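PDB 5FWH: ESSC from Geobacillus thermodenitrificans, which is a component of the bacterial type VII secretion apparatus, probably an FtsK/SpoIIIE-type ATPase that helps drive protein export, represented here by its N-terminal FHA region. Local coordinates for residues Y11-S16 / V34-F39; I24-Q29 / I46-K51; F143-Q148 / N157-L162; V153-G158 / F168-E173. All blocks are in the same frame, centred on the assembly; numbering follows the deposited sequence.

Contact 1 of 4, residues Y11-S16 / V34-F39; sequences YCQLFS and VTVSSF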
loop_
_atom_site.group_PDB
_atom_site.type_symbol
_atom_site.label_atom_id
_atom_site.label_comp_id
_atom_site.label_asym_id
_atom_site.label_seq_id
_atom_site.Cartn_x
_atom_site.Cartn_y
_atom_site.Cartn_z
ATOM N N TYR A 11 2.842 9.102 -6.879
ATOM C CA TYR A 11 2.403 7.786 -7.319
ATOM C C TYR A 11 2.895 6.749 -6.342
ATOM O O TYR A 11 3.896 6.982 -5.651
ATOM C CB TYR A 11 2.964 7.457 -8.698
ATOM C CG TYR A 11 2.523 8.530 -9.667
ATOM C CD1 TYR A 11 1.179 8.648 -10.010
ATOM C CD2 TYR A 11 3.438 9.489 -10.146
ATOM C CE1 TYR A 11 0.741 9.689 -10.849
ATOM C CE2 TYR A 11 3.022 10.496 -10.980
ATOM C CZ TYR A 11 1.679 10.590 -11.324
ATOM O OH TYR A 11 1.288 11.581 -12.144
ATOM N N CYS A 12 2.168 5.622 -6.311
ATOM C CA CYS A 12 2.618 4.440 -5.627
ATOM C C CYS A 12 2.256 3.291 -6.568
ATOM O O CYS A 12 1.077 3.173 -6.946
ATOM C CB CYS A 12 1.855 4.301 -4.311
ATOM S SG CYS A 12 2.268 2.832 -3.322
ATOM N N GLN A 13 3.250 2.530 -7.006
ATOM C CA GLN A 13 3.014 1.266 -7.752
ATOM C C GLN A 13 3.245 0.126 -6.792
ATOM O O GLN A 13 4.162 0.199 -5.960
ATOM C CB GLN A 13 4.033 1.065 -8.827
ATOM C CG GLN A 13 3.897 2.033 -9.960
ATOM C CD GLN A 13 4.731 1.651 -11.168
ATOM O OE1 GLN A 13 4.763 0.489 -11.615
ATOM N NE2 GLN A 13 5.361 2.655 -11.753
ATOM N N LEU A 14 2.444 -0.921 -6.944
ATOM C CA LEU A 14 2.506 -2.154 -6.157
ATOM C C LEU A 14 2.931 -3.236 -7.128
ATOM O O LEU A 14 2.448 -3.275 -8.246
ATOM C CB LEU A 14 1.126 -2.398 -5.532
ATOM C CG LEU A 14 1.003 -3.341 -4.361
ATOM C CD1 LEU A 14 1.611 -2.698 -3.141
ATOM C CD2 LEU A 14 -0.428 -3.730 -4.065
ATOM N N PHE A 15 3.913 -4.035 -6.768
ATOM C CA PHE A 15 4.418 -5.101 -7.622
ATOM C C PHE A 15 4.592 -6.380 -6.830
ATOM O O PHE A 15 5.238 -6.381 -5.771
ATOM C CB PHE A 15 5.773 -4.681 -8.151
ATOM C CG PHE A 15 6.461 -5.737 -8.923
ATOM C CD1 PHE A 15 6.211 -5.871 -10.274
ATOM C CD2 PHE A 15 7.328 -6.634 -8.307
ATOM C CE1 PHE A 15 6.824 -6.865 -11.006
ATOM C CE2 PHE A 15 7.965 -7.616 -9.036
ATOM C CZ PHE A 15 7.712 -7.735 -10.382
ATOM N N SER A 16 4.049 -7.479 -7.357
ATOM C CA SER A 16 4.095 -8.799 -6.712
ATOM C C SER A 16 5.367 -9.590 -7.042
ATOM O O SER A 16 5.756 -9.684 -8.183
ATOM C CB SER A 16 2.872 -9.638 -7.140
ATOM O OG SER A 16 1.693 -9.165 -6.518
ATOM N N VAL A 34 9.463 -3.015 -12.981
ATOM C CA VAL A 34 8.668 -1.846 -12.566
ATOM C C VAL A 34 9.263 -0.657 -13.325
ATOM O O VAL A 34 10.482 -0.436 -13.230
ATOM C CB VAL A 34 8.725 -1.649 -11.022
ATOM C CG1 VAL A 34 8.087 -0.314 -10.626
ATOM C CG2 VAL A 34 8.029 -2.773 -10.281
ATOM N N THR A 35 8.415 0.047 -14.092
ATOM C CA THR A 35 8.785 1.125 -15.052
ATOM C C THR A 35 8.437 2.483 -14.452
ATOM O O THR A 35 7.264 2.823 -14.355
ATOM C CB THR A 35 7.984 1.048 -16.410
ATOM O OG1 THR A 35 8.145 -0.214 -17.078
ATOM C CG2 THR A 35 8.374 2.180 -17.354
ATOM N N VAL A 36 9.453 3.236 -14.012
ATOM C CA VAL A 36 9.327 4.648 -13.689
ATOM C C VAL A 36 9.979 5.464 -14.806
ATOM O O VAL A 36 11.200 5.638 -14.838
ATOM C CB VAL A 36 10.046 4.997 -12.385
ATOM C CG1 VAL A 36 9.812 6.473 -12.070
ATOM C CG2 VAL A 36 9.587 4.054 -11.247
ATOM N N SER A 37 9.160 5.981 -15.711
ATOM C CA SER A 37 9.685 6.635 -16.917
ATOM C C SER A 37 10.142 8.058 -16.681
ATOM O O SER A 37 10.956 8.573 -17.449
ATOM C CB SER A 37 8.647 6.615 -18.039
ATOM O OG SER A 37 7.387 6.875 -17.477
ATOM N N SER A 38 9.625 8.684 -15.634
ATOM C CA SER A 38 9.984 10.052 -15.351
ATOM C C SER A 38 11.388 10.216 -14.740
ATOM O O SER A 38 11.863 11.351 -14.701
ATOM C CB SER A 38 8.934 10.679 -14.440
ATOM O OG SER A 38 8.872 9.992 -13.198
ATOM N N PHE A 39 12.025 9.125 -14.254
ATOM C CA PHE A 39 13.391 9.143 -13.709
ATOM C C PHE A 39 14.475 8.724 -14.750
ATOM O O PHE A 39 14.198 7.906 -15.650
ATOM C CB PHE A 39 13.470 8.185 -12.540
ATOM C CG PHE A 39 12.842 8.680 -11.263
ATOM C CD1 PHE A 39 11.782 9.616 -11.237
ATOM C CD2 PHE A 39 13.307 8.184 -10.058
ATOM C CE1 PHE A 39 11.223 10.033 -10.036
ATOM C CE2 PHE A 39 12.750 8.608 -8.852
ATOM C CZ PHE A 39 11.711 9.531 -8.837
#
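Two flat groups of strand 11-16 face the second segment: the Gln13 carboxamide meets Val34 and Thr35, the Phe15 ring Val34. The amide meets its polar partner at its edge, for Thr35 O lies in the plane of the Gln13 amide. Gln13 NE2 donates a hydrogen bond of 3.2 Å to Thr35 O. The N-H...O angle is 162°. Seen from the acceptor the approach is different, because NE2 stands above the plane of the Thr35 carbonyl, 51° out of it. NE2 also hydrogen-bonds Tyr8 OH, and these two partners together hold the rotation of the amide. Its other end, Gln13 OE1, comes within 3.6 Å of Val34 CG1 as the two side chains run antiparallel alongside one another.

Strand 11-16 is an outer strand of one sheet and strand 34-35 of another, so the contact links two sheets in the beta-sandwich architecture of an FHA domain. Buried Val34 spreads its methyls between both partners. With CG1 anti to the backbone N (chi1 171°) and directed at Gln13, the other branch is left for Phe15, where Val34 CG2 touches Phe15 CD1 at 3.6 Å from an oblique direction. Phe15 also packs on Leu4, His33 and Ile24, while Thr35 OG1 is hydrogen-bonded to Gln29 O.

Contact 2 of 4, residues I24-Q29 / I46-K51; sequences IVIGNQ and IQIEKK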
loop_
_atom_site.group_PDB
_atom_site.type_symbol
_atom_site.label_atom_id
_atom_site.label_comp_id
_atom_site.label_asym_id
_atom_site.label_seq_id
_atom_site.Cartn_x
_atom_site.Cartn_y
_atom_site.Cartn_z
ATOM N N ILE A 24 14.745 -8.711 -9.692
ATOM C CA ILE A 24 13.904 -7.802 -10.452
ATOM C C ILE A 24 14.545 -6.463 -10.495
ATOM O O ILE A 24 15.392 -6.165 -9.689
ATOM C CB ILE A 24 12.443 -7.700 -9.946
ATOM C CG1 ILE A 24 12.304 -6.894 -8.656
ATOM C CG2 ILE A 24 11.820 -9.085 -9.785
ATOM C CD1 ILE A 24 11.369 -5.722 -8.816
ATOM N N VAL A 25 14.119 -5.659 -11.449
ATOM C CA VAL A 25 14.748 -4.389 -11.726
ATOM C C VAL A 25 13.665 -3.324 -11.952
ATOM O O VAL A 25 12.613 -3.538 -12.661
ATOM C CB VAL A 25 15.772 -4.443 -12.888
ATOM C CG1 VAL A 25 15.155 -5.046 -14.130
ATOM C CG2 VAL A 25 16.337 -3.040 -13.188
ATOM N N ILE A 26 13.940 -2.206 -11.299
ATOM C CA ILE A 26 13.155 -1.027 -11.376
ATOM C C ILE A 26 14.018 -0.111 -12.124
ATOM O O ILE A 26 15.150 0.206 -11.666
ATOM C CB ILE A 26 12.909 -0.373 -9.974
ATOM C CG1 ILE A 26 12.282 -1.384 -9.030
ATOM C CG2 ILE A 26 12.106 0.951 -10.082
ATOM C CD1 ILE A 26 12.386 -0.984 -7.568
ATOM N N GLY A 27 13.451 0.398 -13.205
ATOM C CA GLY A 27 14.112 1.276 -14.126
ATOM C C GLY A 27 13.099 2.040 -14.942
ATOM O O GLY A 27 11.934 2.124 -14.547
ATOM N N ASN A 28 13.546 2.628 -16.060
ATOM C CA ASN A 28 12.720 3.515 -16.936
ATOM C C ASN A 28 12.384 3.025 -18.366
ATOM O O ASN A 28 11.836 3.764 -19.197
ATOM C CB ASN A 28 13.357 4.905 -16.994
ATOM C CG ASN A 28 14.685 4.928 -17.726
ATOM O OD1 ASN A 28 15.051 3.976 -18.384
ATOM N ND2 ASN A 28 15.370 6.041 -17.655
ATOM N N GLN A 29 12.690 1.769 -18.628
ATOM C CA GLN A 29 12.269 1.065 -19.845
ATOM C C GLN A 29 10.990 0.301 -19.614
ATOM O O GLN A 29 10.727 -0.119 -18.516
ATOM C CB GLN A 29 13.327 0.047 -20.221
ATOM C CG GLN A 29 14.773 0.551 -20.270
ATOM C CD GLN A 29 14.972 1.811 -21.103
ATOM O OE1 GLN A 29 14.257 2.068 -22.093
ATOM N NE2 GLN A 29 15.972 2.610 -20.703
ATOM N N ILE A 46 17.575 0.087 -10.217
ATOM C CA ILE A 46 17.494 -0.506 -8.923
ATOM C C ILE A 46 17.223 -1.918 -9.095
ATOM O O ILE A 46 16.288 -2.297 -9.832
ATOM C CB ILE A 46 16.438 0.165 -8.042
ATOM C CG1 ILE A 46 16.676 1.698 -7.931
ATOM C CG2 ILE A 46 16.432 -0.442 -6.628
ATOM C CD1 ILE A 46 18.093 2.074 -7.461
ATOM N N GLN A 47 18.075 -2.728 -8.465
ATOM C CA GLN A 47 17.916 -4.174 -8.471
ATOM C C GLN A 47 17.464 -4.608 -7.110
ATOM O O GLN A 47 18.061 -4.218 -6.095
ATOM C CB GLN A 47 19.250 -4.889 -8.807
ATOM C CG GLN A 47 19.984 -4.515 -10.107
ATOM C CD GLN A 47 20.816 -3.236 -10.044
ATOM O OE1 GLN A 47 21.760 -3.071 -9.224
ATOM N NE2 GLN A 47 20.509 -2.338 -10.936
ATOM N N ILE A 48 16.450 -5.438 -7.091
ATOM C CA ILE A 48 15.956 -6.095 -5.894
ATOM C C ILE A 48 16.091 -7.587 -6.128
ATOM O O ILE A 48 15.596 -8.078 -7.118
ATOM C CB ILE A 48 14.454 -5.766 -5.637
ATOM C CG1 ILE A 48 14.169 -4.284 -5.808
ATOM C CG2 ILE A 48 14.032 -6.196 -4.255
ATOM C CD1 ILE A 48 14.806 -3.377 -4.770
ATOM N N GLU A 49 16.782 -8.294 -5.247
ATOM C CA GLU A 49 16.879 -9.732 -5.332
ATOM C C GLU A 49 16.538 -10.415 -4.002
ATOM O O GLU A 49 16.834 -9.898 -2.936
ATOM C CB GLU A 49 18.263 -10.165 -5.852
ATOM C CG GLU A 49 19.409 -10.062 -4.854
ATOM C CD GLU A 49 20.727 -10.721 -5.307
ATOM O OE1 GLU A 49 21.309 -10.305 -6.339
ATOM O OE2 GLU A 49 21.208 -11.647 -4.603
ATOM N N LYS A 50 15.932 -11.601 -4.091
ATOM C CA LYS A 50 15.548 -12.371 -2.905
ATOM C C LYS A 50 16.744 -13.180 -2.415
ATOM O O LYS A 50 17.603 -13.568 -3.219
ATOM C CB LYS A 50 14.365 -13.269 -3.223
ATOM C CG LYS A 50 13.163 -13.039 -2.312
ATOM C CD LYS A 50 11.920 -13.817 -2.768
ATOM C CE LYS A 50 12.158 -15.337 -2.768
ATOM N NZ LYS A 50 10.907 -16.158 -2.865
ATOM N N LYS A 51 16.808 -13.433 -1.109
ATOM C CA LYS A 51 17.973 -14.117 -0.517
ATOM C C LYS A 51 17.776 -15.631 -0.201
ATOM O O LYS A 51 18.702 -16.427 -0.389
ATOM C CB LYS A 51 18.486 -13.330 0.708
ATOM C CG LYS A 51 18.226 -13.907 2.108
ATOM C CD LYS A 51 19.356 -14.820 2.588
ATOM C CE LYS A 51 19.099 -15.316 4.002
ATOM N NZ LYS A 51 19.918 -16.516 4.343
#
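An antiparallel ladder joins strands 24-27 and 46-50 within a mixed sheet of the FHA-type beta sandwich, the segment axes 4.7 Å apart at closest approach. Two hydrogen-bonded pairs, Ile24 with Ile48 and Ile26 with Ile46, flank the non-hydrogen-bonded pair Val25 with Gln47. Each hydrogen-bonded pair exchanges two backbone bonds: Ile26 N to Ile46 O and Ile46 N to Ile26 O both measure 2.8 Å, and Ile24 and Ile48 are joined in the same reciprocal way.

All four isoleucines face one side of the sheet, and on that side Ile26 packs on Met84 and Ile86 of strand 84-88 in the opposing sheet. Ile24 and Ile48 run abreast, with Ile24 CG1 3.9 Å from Ile48 CB. Ile26 reaches diagonally along the ladder: CG1 is anti to the carbonyl carbon (chi1 -56°) and the chain runs on to put CD1 4.1 Å from Ile48 CG1. Val25 and Gln47 occupy the other face, where Gln47 OE1 is hydrogen-bonded to Gly63 N. Ile46 O, besides its bond from Ile26, receives a CA-H...O contact from Val25 CA at 3.2 Å and has Val25 CG2 3.4 Å away.

Contact 3 of 4, residues F143-Q148 / N157-L162; sequences FLNGVQ and NGDVLL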
loop_
_atom_site.group_PDB
_atom_site.type_symbol
_atom_site.label_atom_id
_atom_site.label_comp_id
_atom_site.label_asym_id
_atom_site.label_seq_id
_atom_site.Cartn_x
_atom_site.Cartn_y
_atom_site.Cartn_z
ATOM N N PHE A 143 -3.075 6.574 -1.383
ATOM C CA PHE A 143 -3.151 6.507 -2.858
ATOM C C PHE A 143 -4.430 5.827 -3.340
ATOM O O PHE A 143 -4.837 4.781 -2.850
ATOM C CB PHE A 143 -1.893 5.848 -3.468
ATOM C CG PHE A 143 -0.581 6.522 -3.021
ATOM C CD1 PHE A 143 -0.081 6.299 -1.749
ATOM C CD2 PHE A 143 0.071 7.416 -3.836
ATOM C CE1 PHE A 143 1.135 6.927 -1.305
ATOM C CE2 PHE A 143 1.230 8.072 -3.427
ATOM C CZ PHE A 143 1.761 7.868 -2.139
ATOM N N LEU A 144 -5.078 6.435 -4.315
ATOM C CA LEU A 144 -6.315 5.864 -4.922
ATOM C C LEU A 144 -5.957 5.430 -6.275
ATOM O O LEU A 144 -5.647 6.284 -7.108
ATOM C CB LEU A 144 -7.410 6.915 -5.011
ATOM C CG LEU A 144 -8.673 6.554 -5.779
ATOM C CD1 LEU A 144 -9.336 5.389 -5.080
ATOM C CD2 LEU A 144 -9.582 7.812 -5.868
ATOM N N ASN A 145 -5.959 4.123 -6.479
ATOM C CA ASN A 145 -5.513 3.506 -7.726
ATOM C C ASN A 145 -4.095 3.988 -8.112
ATOM O O ASN A 145 -3.870 4.420 -9.219
ATOM C CB ASN A 145 -6.557 3.773 -8.857
ATOM C CG ASN A 145 -7.984 3.294 -8.488
ATOM O OD1 ASN A 145 -8.966 4.006 -8.692
ATOM N ND2 ASN A 145 -8.080 2.106 -7.918
ATOM N N GLY A 146 -3.157 4.045 -7.148
ATOM C CA GLY A 146 -1.805 4.495 -7.472
ATOM C C GLY A 146 -1.488 5.988 -7.469
ATOM O O GLY A 146 -0.332 6.339 -7.662
ATOM N N VAL A 147 -2.472 6.851 -7.269
ATOM C CA VAL A 147 -2.293 8.282 -7.349
ATOM C C VAL A 147 -2.624 8.980 -6.016
ATOM O O VAL A 147 -3.737 8.851 -5.462
ATOM C CB VAL A 147 -3.225 8.917 -8.406
ATOM C CG1 VAL A 147 -2.888 10.420 -8.551
ATOM C CG2 VAL A 147 -3.068 8.188 -9.745
ATOM N N GLN A 148 -1.683 9.782 -5.514
ATOM C CA GLN A 148 -1.909 10.433 -4.228
ATOM C C GLN A 148 -3.171 11.285 -4.197
ATOM O O GLN A 148 -3.456 11.969 -5.137
ATOM C CB GLN A 148 -0.709 11.261 -3.833
ATOM C CG GLN A 148 -0.777 11.736 -2.384
ATOM C CD GLN A 148 0.502 12.373 -1.940
ATOM O OE1 GLN A 148 1.457 12.447 -2.709
ATOM N NE2 GLN A 148 0.547 12.826 -0.685
ATOM N N ASN A 157 -16.918 0.821 -6.688
ATOM C CA ASN A 157 -16.453 -0.563 -6.285
ATOM C C ASN A 157 -15.179 -0.957 -7.027
ATOM O O ASN A 157 -15.045 -0.720 -8.228
ATOM C CB ASN A 157 -17.513 -1.678 -6.554
ATOM C CG ASN A 157 -18.577 -1.818 -5.446
ATOM O OD1 ASN A 157 -18.288 -2.236 -4.297
ATOM N ND2 ASN A 157 -19.839 -1.528 -5.808
ATOM N N GLY A 158 -14.218 -1.529 -6.292
ATOM C CA GLY A 158 -12.910 -1.838 -6.872
ATOM C C GLY A 158 -12.004 -0.634 -7.178
ATOM O O GLY A 158 -10.950 -0.802 -7.817
ATOM N N ASP A 159 -12.359 0.572 -6.746
ATOM C CA ASP A 159 -11.302 1.499 -6.386
ATOM C C ASP A 159 -10.474 0.765 -5.314
ATOM O O ASP A 159 -11.021 -0.065 -4.537
ATOM C CB ASP A 159 -11.863 2.811 -5.853
ATOM C CG ASP A 159 -12.383 3.762 -6.986
ATOM O OD1 ASP A 159 -11.951 3.620 -8.135
ATOM O OD2 ASP A 159 -13.224 4.669 -6.728
ATOM N N VAL A 160 -9.166 1.025 -5.316
ATOM C CA VAL A 160 -8.197 0.479 -4.331
ATOM C C VAL A 160 -7.548 1.639 -3.607
ATOM O O VAL A 160 -6.986 2.550 -4.231
ATOM C CB VAL A 160 -7.134 -0.359 -5.019
ATOM C CG1 VAL A 160 -6.137 -0.902 -3.998
ATOM C CG2 VAL A 160 -7.837 -1.537 -5.763
ATOM N N LEU A 161 -7.633 1.633 -2.298
ATOM C CA LEU A 161 -6.879 2.574 -1.493
ATOM C C LEU A 161 -5.632 1.894 -0.986
ATOM O O LEU A 161 -5.771 0.814 -0.399
ATOM C CB LEU A 161 -7.749 3.061 -0.354
ATOM C CG LEU A 161 -8.814 4.035 -0.796
ATOM C CD1 LEU A 161 -9.795 4.218 0.366
ATOM C CD2 LEU A 161 -8.262 5.386 -1.252
ATOM N N LEU A 162 -4.459 2.537 -1.159
ATOM C CA LEU A 162 -3.172 1.996 -0.705
ATOM C C LEU A 162 -2.439 2.993 0.141
ATOM O O LEU A 162 -2.379 4.161 -0.214
ATOM C CB LEU A 162 -2.222 1.802 -1.853
ATOM C CG LEU A 162 -2.506 0.835 -2.960
ATOM C CD1 LEU A 162 -1.309 0.790 -3.896
ATOM C CD2 LEU A 162 -2.790 -0.514 -2.435
HETATM O O HOH W 1 -4.083 2.816 -4.769
#
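Phe143 and Leu162 face each other as an antiparallel hydrogen-bonded pair, and with Asn145 they bury most of the surface here. Phe143 N donates to Leu162 O at 2.8 Å, and Leu162 N returns the bond to Phe143 O at the same distance. The Phe143 ring turns an edge to the same acceptor: with CG beside the backbone N (chi1 -54°), CD1 lies 3.5 Å from Leu162 O, close to the ring plane. That oxygen therefore meets both the amide N-H and the ring edge of one residue, while the CB atoms of the pair touch more loosely.

Asn145 continues the ladder through its backbone, its N giving a nearly straight bond of 2.9 Å to Val160 O (174° at the hydrogen). Its side chain leans over Asp159 and Val160. Asn145 and Gly146 are the central residues of a type I' turn from Leu144 to Val147, which closes a tight beta hairpin. A water accepts from Gly146 N and donates to Val160 O, stitching the turn to the facing chain. On the opposite face from Phe143, Leu144 CD1 packs on Asp159 CB at 3.7 Å, and Asp159 OD2 is held by Arg156 N.

Strand 143-144 thus sits between 147-148 and 161-163; Phe143 packs on Leu7 and Leu162 on Trp5, both of strand 3-8, and Leu161 pairs with Phe168 of strand 166-170.

Contact 4 of 4, residues V153-G158 / F168-E173; sequences VSLRNG and FVFIEE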
loop_
_atom_site.group_PDB
_atom_site.type_symbol
_atom_site.label_atom_id
_atom_site.label_comp_id
_atom_site.label_asym_id
_atom_site.label_seq_id
_atom_site.Cartn_x
_atom_site.Cartn_y
_atom_site.Cartn_z
ATOM N N VAL A 153 -12.779 12.338 -2.234
ATOM C CA VAL A 153 -13.124 11.663 -3.499
ATOM C C VAL A 153 -14.179 10.557 -3.235
ATOM O O VAL A 153 -14.049 9.723 -2.300
ATOM C CB VAL A 153 -11.896 10.971 -4.147
ATOM C CG1 VAL A 153 -12.248 10.350 -5.505
ATOM C CG2 VAL A 153 -10.742 11.948 -4.287
ATOM N N SER A 154 -15.219 10.551 -4.065
ATOM C CA SER A 154 -16.268 9.586 -3.958
ATOM C C SER A 154 -15.824 8.337 -4.709
ATOM O O SER A 154 -15.334 8.427 -5.816
ATOM C CB SER A 154 -17.602 10.139 -4.489
ATOM O OG SER A 154 -18.630 9.451 -3.790
ATOM N N LEU A 155 -15.944 7.197 -4.040
ATOM C CA LEU A 155 -15.389 5.935 -4.452
ATOM C C LEU A 155 -16.380 5.115 -5.249
ATOM O O LEU A 155 -17.554 5.171 -4.966
ATOM C CB LEU A 155 -15.041 5.095 -3.194
ATOM C CG LEU A 155 -14.065 5.635 -2.119
ATOM C CD1 LEU A 155 -13.854 4.613 -1.012
ATOM C CD2 LEU A 155 -12.747 5.922 -2.797
ATOM N N ARG A 156 -15.883 4.275 -6.156
ATOM C CA ARG A 156 -16.687 3.268 -6.891
ATOM C C ARG A 156 -16.165 1.909 -6.492
ATOM O O ARG A 156 -15.048 1.838 -6.033
ATOM C CB ARG A 156 -16.521 3.451 -8.401
ATOM C CG ARG A 156 -16.326 4.888 -8.875
ATOM C CD ARG A 156 -16.362 5.052 -10.409
ATOM N NE ARG A 156 -15.557 4.065 -11.178
ATOM C CZ ARG A 156 -14.558 4.313 -12.064
ATOM N NH1 ARG A 156 -14.132 5.544 -12.385
ATOM N NH2 ARG A 156 -13.963 3.283 -12.663
ATOM N N ASN A 157 -16.918 0.821 -6.688
ATOM C CA ASN A 157 -16.453 -0.563 -6.285
ATOM C C ASN A 157 -15.179 -0.957 -7.027
ATOM O O ASN A 157 -15.045 -0.720 -8.228
ATOM C CB ASN A 157 -17.513 -1.678 -6.554
ATOM C CG ASN A 157 -18.577 -1.818 -5.446
ATOM O OD1 ASN A 157 -18.288 -2.236 -4.297
ATOM N ND2 ASN A 157 -19.839 -1.528 -5.808
ATOM N N GLY A 158 -14.218 -1.529 -6.292
ATOM C CA GLY A 158 -12.910 -1.838 -6.872
ATOM C C GLY A 158 -12.004 -0.634 -7.178
ATOM O O GLY A 158 -10.950 -0.802 -7.817
ATOM N N PHE A 168 -7.185 -1.320 1.092
ATOM C CA PHE A 168 -8.599 -1.230 1.458
ATOM C C PHE A 168 -9.412 -1.260 0.195
ATOM O O PHE A 168 -9.131 -0.469 -0.718
ATOM C CB PHE A 168 -8.915 0.061 2.176
ATOM C CG PHE A 168 -8.045 0.320 3.392
ATOM C CD1 PHE A 168 -6.777 0.832 3.238
ATOM C CD2 PHE A 168 -8.528 0.101 4.649
ATOM C CE1 PHE A 168 -5.965 1.118 4.325
ATOM C CE2 PHE A 168 -7.715 0.301 5.753
ATOM C CZ PHE A 168 -6.438 0.823 5.576
ATOM N N VAL A 169 -10.361 -2.198 0.101
ATOM C CA VAL A 169 -11.221 -2.335 -1.112
ATOM C C VAL A 169 -12.645 -2.589 -0.674
ATOM O O VAL A 169 -12.881 -3.496 0.108
ATOM C CB VAL A 169 -10.797 -3.481 -2.048
ATOM C CG1 VAL A 169 -11.496 -3.348 -3.391
ATOM C CG2 VAL A 169 -9.294 -3.453 -2.294
ATOM N N PHE A 170 -13.592 -1.750 -1.108
ATOM C CA PHE A 170 -15.000 -2.077 -0.944
ATOM C C PHE A 170 -15.289 -3.189 -1.990
ATOM O O PHE A 170 -15.118 -3.017 -3.230
ATOM C CB PHE A 170 -15.917 -0.852 -1.137
ATOM C CG PHE A 170 -16.074 -0.017 0.123
ATOM C CD1 PHE A 170 -16.885 -0.454 1.157
ATOM C CD2 PHE A 170 -15.357 1.165 0.282
ATOM C CE1 PHE A 170 -17.007 0.282 2.310
ATOM C CE2 PHE A 170 -15.457 1.914 1.432
ATOM C CZ PHE A 170 -16.290 1.471 2.464
ATOM N N ILE A 171 -15.686 -4.331 -1.486
ATOM C CA ILE A 171 -16.143 -5.400 -2.358
ATOM C C ILE A 171 -17.525 -4.988 -2.876
ATOM O O ILE A 171 -17.813 -5.108 -4.056
ATOM C CB ILE A 171 -16.346 -6.719 -1.601
ATOM C CG1 ILE A 171 -15.031 -7.244 -1.007
ATOM C CG2 ILE A 171 -17.006 -7.754 -2.506
ATOM C CD1 ILE A 171 -13.958 -7.596 -2.003
ATOM N N GLU A 172 -18.357 -4.575 -1.917
ATOM C CA GLU A 172 -19.709 -4.086 -2.086
ATOM C C GLU A 172 -19.809 -2.855 -1.203
ATOM O O GLU A 172 -18.917 -2.573 -0.359
ATOM C CB GLU A 172 -20.686 -5.175 -1.614
ATOM C CG GLU A 172 -22.186 -4.856 -1.499
ATOM C CD GLU A 172 -22.857 -4.296 -2.740
ATOM O OE1 GLU A 172 -22.586 -3.113 -3.099
ATOM O OE2 GLU A 172 -23.696 -5.028 -3.317
ATOM N N GLU A 173 -20.886 -2.119 -1.405
ATOM C CA GLU A 173 -21.260 -1.008 -0.561
ATOM C C GLU A 173 -21.242 -1.324 0.915
ATOM O O GLU A 173 -21.007 -0.422 1.749
ATOM C CB GLU A 173 -22.663 -0.590 -0.912
ATOM C CG GLU A 173 -23.147 0.691 -0.257
ATOM C CD GLU A 173 -24.668 0.735 -0.157
ATOM O OE1 GLU A 173 -25.366 0.023 -0.933
ATOM O OE2 GLU A 173 -25.169 1.467 0.721
#
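Val169 and Phe170 lead the second segment into contact with Leu155, Asn157 and Gly158. Val169, whose backbone is paired with Ala177 of the adjoining strand 175-180, places CG1 4.0 Å from Gly158 CA, a light touch on the backbone of the loop that follows strand 153-154.

Phe170 makes the main apolar contact. Leu155 CD1 comes to the edge of its ring, near the ring plane, 4.0 Å from both CD2 and CE2, and the leucine stands roughly perpendicular to the Phe170 side chain. In Phe170, CG lies anti to the carbonyl carbon (chi1 -85°), which carries the ring to Leu155 and lets it stack on Trp132. Leu155 also touches Val134 and Leu144, so the touch is part of a larger apolar cluster. The Phe170 carbonyl faces the loop, with Gly158 N 3.5 Å from Phe170 O.

At Ile171 the chain turns a corner, and its backbone, rather than its outward side chain, borders the end of Asn157. Glu172 follows with a bend at chi2 (54°) that curls its carboxylate over the N-H of the following residue. There Glu172 OE1 uses the lone pair away from its other oxygen to accept from Glu173 N at 2.6 Å. Glu173 then leaves the contact, its OE2 in a salt bridge to Lys127 and its backbone O bound by Trp132 NE1.

The contact joins the loop after strand 153-154, an edge strand of one sheet, to the end of strand 166-170 of another, as across the layers of an FHA-type sandwich, and Ile171 and Glu172, both opposite Leu175, form a classic beta bulge.

Overall arrangement
From the N terminus, contact 1 opens on strand 11-16 and closes at 34-39, bringing two sheets of the first sandwich together. Contact 2 opens inside that loop, at 24-29, and closes beyond it at 46-51, so the two cross; they meet directly where strands 23-27 and 34-35 run side by side. In the second set of sheets, contact 3 runs from 143-148 to 157-162; contact 4 opens at 153-158, sharing Asn157 and Gly158 with it, and closes at 168-173. One of the links between the halves is the probable backbone hydrogen bond from Cys12 N to Gly146 O, whereas contacts 2 and 4 lie about 32 Å apart between centres.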